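Long-range contact in pyruvate kinase 1 (PDB 4KCT), which catalyses the transfer of phosphate from phosphoenolpyruvate to ADP, giving pyruvate and ATP, and also has an intrinsic decarboxylase activity: residues Val293-Pro307 against Ala325-Tyr339. Numbering follows the deposited sequence.
Sequences VICATQMLESMTSNP and ADCVMLSGETAKGKY. With PYR (pyruvic acid), chain E.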
# COMPACT_ATOMS: atom_id res chain seq x y z
N VAL A 293 22.67 15.01 -6.21
CA VAL A 293 23.29 14.91 -4.89
C VAL A 293 24.47 13.94 -4.94
O VAL A 293 24.42 12.94 -5.66
CB VAL A 293 22.26 14.54 -3.76
CG1 VAL A 293 21.63 13.16 -3.99
CG2 VAL A 293 22.93 14.60 -2.37
N ILE A 294 25.59 14.39 -4.36
CA ILE A 294 26.84 13.68 -4.39
C ILE A 294 27.14 13.21 -2.96
O ILE A 294 27.06 14.01 -2.01
CB ILE A 294 27.97 14.67 -4.79
CG1 ILE A 294 27.66 15.33 -6.15
CG2 ILE A 294 29.33 14.00 -4.75
CD1 ILE A 294 28.62 16.47 -6.50
N CYS A 295 27.46 11.94 -2.79
CA CYS A 295 27.99 11.44 -1.50
C CYS A 295 29.54 11.45 -1.54
O CYS A 295 30.13 10.98 -2.50
CB CYS A 295 27.47 10.02 -1.23
SG CYS A 295 27.92 9.40 0.43
N ALA A 296 30.16 12.06 -0.52
CA ALA A 296 31.61 12.31 -0.52
C ALA A 296 32.32 11.74 0.74
O ALA A 296 31.78 11.76 1.85
CB ALA A 296 31.91 13.80 -0.65
N THR A 297 33.61 11.40 0.54
CA THR A 297 34.62 11.38 1.61
C THR A 297 34.79 10.01 2.26
O THR A 297 33.83 9.42 2.78
CB THR A 297 34.40 12.49 2.66
OG1 THR A 297 34.51 13.77 2.02
CG2 THR A 297 35.49 12.37 3.76
N GLN A 298 35.98 9.46 2.08
CA GLN A 298 36.37 8.16 2.64
C GLN A 298 35.56 6.97 2.16
O GLN A 298 35.64 5.89 2.76
CB GLN A 298 36.42 8.21 4.17
CG GLN A 298 37.51 9.15 4.71
CD GLN A 298 37.61 9.08 6.24
OE1 GLN A 298 36.61 8.89 6.92
NE2 GLN A 298 38.84 9.04 6.75
N MET A 299 35.00 7.08 0.96
CA MET A 299 34.19 5.98 0.46
C MET A 299 35.02 4.73 0.21
O MET A 299 34.57 3.64 0.48
CB MET A 299 33.41 6.39 -0.79
CG MET A 299 32.57 7.65 -0.54
SD MET A 299 31.11 7.68 -1.59
CE MET A 299 30.05 6.47 -0.80
N LEU A 300 36.23 4.90 -0.35
CA LEU A 300 37.11 3.77 -0.63
C LEU A 300 38.52 4.08 -0.11
O LEU A 300 39.52 3.70 -0.73
CB LEU A 300 37.15 3.48 -2.16
CG LEU A 300 35.86 2.88 -2.77
CD1 LEU A 300 35.98 2.84 -4.29
CD2 LEU A 300 35.62 1.46 -2.22
N GLU A 301 38.57 4.65 1.08
CA GLU A 301 39.77 5.27 1.62
C GLU A 301 41.00 4.33 1.61
O GLU A 301 42.11 4.74 1.27
CB GLU A 301 39.48 5.74 3.05
CG GLU A 301 40.60 6.55 3.69
CD GLU A 301 40.88 7.84 2.94
OE1 GLU A 301 41.96 8.42 3.16
OE2 GLU A 301 40.01 8.30 2.18
N SER A 302 40.81 3.10 2.04
CA SER A 302 41.95 2.21 2.22
C SER A 302 42.63 1.93 0.87
O SER A 302 43.80 1.50 0.83
CB SER A 302 41.52 0.90 2.85
OG SER A 302 40.77 0.12 1.93
N MET A 303 41.92 2.16 -0.23
CA MET A 303 42.54 2.01 -1.57
C MET A 303 43.51 3.15 -1.93
O MET A 303 44.14 3.11 -2.98
CB MET A 303 41.50 1.82 -2.68
CG MET A 303 40.76 0.49 -2.62
SD MET A 303 39.97 0.01 -4.18
CE MET A 303 41.40 -0.37 -5.18
N THR A 304 43.66 4.12 -1.03
CA THR A 304 44.76 5.05 -1.15
C THR A 304 46.10 4.29 -1.16
O THR A 304 47.02 4.63 -1.93
CB THR A 304 44.72 6.11 -0.03
OG1 THR A 304 43.43 6.75 -0.03
CG2 THR A 304 45.82 7.23 -0.27
N SER A 305 46.14 3.17 -0.43
CA SER A 305 47.39 2.42 -0.18
C SER A 305 47.30 0.98 -0.63
O SER A 305 48.31 0.29 -0.64
CB SER A 305 47.70 2.40 1.32
OG SER A 305 48.26 3.62 1.72
N ASN A 306 46.07 0.46 -0.69
CA ASN A 306 45.87 -0.98 -0.92
C ASN A 306 45.12 -1.22 -2.20
O ASN A 306 44.33 -0.39 -2.63
CB ASN A 306 45.12 -1.64 0.25
CG ASN A 306 45.80 -1.38 1.60
OD1 ASN A 306 46.91 -1.82 1.83
ND2 ASN A 306 45.14 -0.62 2.46
N PRO A 307 45.42 -2.34 -2.86
CA PRO A 307 44.92 -2.58 -4.20
C PRO A 307 43.44 -3.05 -4.20
O PRO A 307 42.84 -3.19 -5.26
CB PRO A 307 45.85 -3.70 -4.73
CG PRO A 307 46.34 -4.38 -3.51
CD PRO A 307 46.46 -3.31 -2.46
N ALA A 325 21.73 8.42 -4.17
CA ALA A 325 22.71 9.44 -4.58
C ALA A 325 22.91 9.36 -6.10
O ALA A 325 22.99 8.27 -6.65
CB ALA A 325 24.04 9.20 -3.87
N ASP A 326 22.98 10.51 -6.78
CA ASP A 326 23.37 10.49 -8.21
C ASP A 326 24.83 10.09 -8.37
O ASP A 326 25.17 9.28 -9.25
CB ASP A 326 23.12 11.86 -8.88
CG ASP A 326 21.64 12.28 -8.86
OD1 ASP A 326 21.19 12.75 -7.76
OD2 ASP A 326 20.99 12.30 -9.97
N CYS A 327 25.68 10.67 -7.53
CA CYS A 327 27.12 10.57 -7.67
C CYS A 327 27.74 10.07 -6.39
O CYS A 327 27.28 10.41 -5.29
CB CYS A 327 27.75 11.95 -7.94
SG CYS A 327 27.11 12.77 -9.39
N VAL A 328 28.91 9.46 -6.55
CA VAL A 328 29.79 9.19 -5.46
C VAL A 328 31.16 9.79 -5.79
O VAL A 328 31.47 10.07 -6.95
CB VAL A 328 29.93 7.66 -5.22
CG1 VAL A 328 28.66 7.14 -4.54
CG2 VAL A 328 30.13 6.92 -6.53
N MET A 329 31.93 10.08 -4.77
CA MET A 329 33.10 10.91 -4.98
C MET A 329 34.33 10.27 -4.38
O MET A 329 34.24 9.48 -3.42
CB MET A 329 32.89 12.28 -4.37
CG MET A 329 34.05 13.23 -4.62
SD MET A 329 33.57 14.90 -4.17
CE MET A 329 34.61 15.14 -2.72
N LEU A 330 35.47 10.53 -5.02
CA LEU A 330 36.77 10.11 -4.52
C LEU A 330 37.65 11.34 -4.26
O LEU A 330 37.60 12.34 -5.02
CB LEU A 330 37.44 9.15 -5.55
CG LEU A 330 36.65 7.86 -5.82
CD1 LEU A 330 37.17 7.19 -7.09
CD2 LEU A 330 36.74 6.89 -4.63
N SER A 331 38.39 11.30 -3.16
CA SER A 331 39.25 12.42 -2.79
C SER A 331 40.71 12.01 -2.84
O SER A 331 41.25 11.83 -3.95
CB SER A 331 38.84 12.97 -1.42
OG SER A 331 37.53 13.50 -1.53
N GLY A 332 41.29 11.72 -1.68
CA GLY A 332 42.71 11.29 -1.65
C GLY A 332 42.96 10.00 -2.43
O GLY A 332 44.05 9.79 -3.00
N GLU A 333 41.94 9.13 -2.51
CA GLU A 333 42.05 7.88 -3.32
C GLU A 333 42.58 8.14 -4.74
O GLU A 333 43.30 7.30 -5.32
CB GLU A 333 40.70 7.14 -3.39
CG GLU A 333 40.08 6.79 -2.03
CD GLU A 333 38.98 7.77 -1.60
OE1 GLU A 333 39.19 9.00 -1.69
OE2 GLU A 333 37.94 7.32 -1.08
N THR A 334 42.08 9.19 -5.39
CA THR A 334 42.57 9.53 -6.74
C THR A 334 43.60 10.66 -6.76
O THR A 334 44.38 10.77 -7.70
CB THR A 334 41.42 9.87 -7.72
OG1 THR A 334 40.60 10.91 -7.15
CG2 THR A 334 40.54 8.61 -7.97
N ALA A 335 43.50 11.59 -5.81
CA ALA A 335 44.40 12.73 -5.81
C ALA A 335 45.83 12.27 -5.49
O ALA A 335 46.78 12.68 -6.14
CB ALA A 335 43.95 13.78 -4.79
N LYS A 336 45.97 11.44 -4.47
CA LYS A 336 47.32 11.06 -4.02
C LYS A 336 47.55 9.58 -3.80
O LYS A 336 48.62 9.19 -3.41
CB LYS A 336 47.74 11.86 -2.81
CG LYS A 336 46.88 11.65 -1.59
CD LYS A 336 47.16 12.72 -0.54
CE LYS A 336 46.91 12.21 0.87
NZ LYS A 336 45.76 11.24 0.93
N GLY A 337 46.60 8.76 -4.17
CA GLY A 337 46.74 7.35 -3.94
C GLY A 337 47.64 6.63 -4.93
O GLY A 337 48.02 7.17 -5.98
N LYS A 338 47.91 5.37 -4.60
CA LYS A 338 48.79 4.52 -5.38
C LYS A 338 48.02 3.80 -6.50
O LYS A 338 48.62 3.27 -7.42
CB LYS A 338 49.41 3.49 -4.44
CG LYS A 338 50.65 2.78 -4.94
CD LYS A 338 51.29 2.03 -3.79
CE LYS A 338 52.13 0.86 -4.27
NZ LYS A 338 52.60 0.05 -3.11
N TYR A 339 46.69 3.71 -6.38
CA TYR A 339 45.90 2.90 -7.30
C TYR A 339 44.70 3.68 -7.86
O TYR A 339 43.56 3.20 -7.76
CB TYR A 339 45.40 1.61 -6.60
CG TYR A 339 46.50 0.74 -6.03
CD1 TYR A 339 47.24 -0.11 -6.85
CD2 TYR A 339 46.78 0.75 -4.66
CE1 TYR A 339 48.26 -0.90 -6.33
CE2 TYR A 339 47.78 -0.04 -4.14
CZ TYR A 339 48.52 -0.86 -4.98
OH TYR A 339 49.51 -1.65 -4.47
C PYR E . 34.34 16.97 3.37
O PYR E . 33.99 15.75 3.35
OXT PYR E . 34.34 17.60 4.47
CA PYR E . 34.62 17.69 2.10
O3 PYR E . 34.99 18.88 2.11
CB PYR E . 34.34 17.01 0.78
O HOH W 1 35.39 11.70 -1.49
O HOH W 2 37.04 14.61 0.92
O HOH W 3 38.30 10.16 0.70
O HOH W 4 35.78 8.92 -1.16
O HOH W 5 44.64 4.90 -4.95
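Cys295 N bonds to Cys327 O (2.9 Å) where strands 293-296 and 327-330 pair in parallel as the seventh and eighth strands of the pyruvate kinase TIM barrel, linked through helix 311-323 in a beta-alpha-beta crossover. The backbone ladder also includes Cys327 N to Val293 O (3.2 Å). Asp326 adds a side-chain bond: its OD1 takes Val293 N from above the carboxylate plane, while OD2 makes a salt bridge to Arg414 and accepts the backbone N of Arg436.

Apolar contacts follow the strands. Ile294 CG1 rests on Cys327 CB, and Met299, in the loop just beyond strand 293-296, packs SD on Val328 CB at 3.8 Å. Met329 CG stands anti to the backbone N (chi1 -177°), and its bent end brings CE to Ala296 CB and within 4.0 Å of pyruvate CB. Two waters tie Thr297 to Ser331 beside this pocket.

Beyond the strand ends, Glu333 is gripped at both oxygens: OE2 receives Leu300 N on its anti lone pair (3.1 Å), and OE1 accepts Ser331 N. A water that takes the N-H of Met299 also reaches OE2.

Farther out, Lys338 N bonds to Thr304 O, and Pro307 covers one face of the Tyr339 ring, with CB 4.1 Å from the ring centroid.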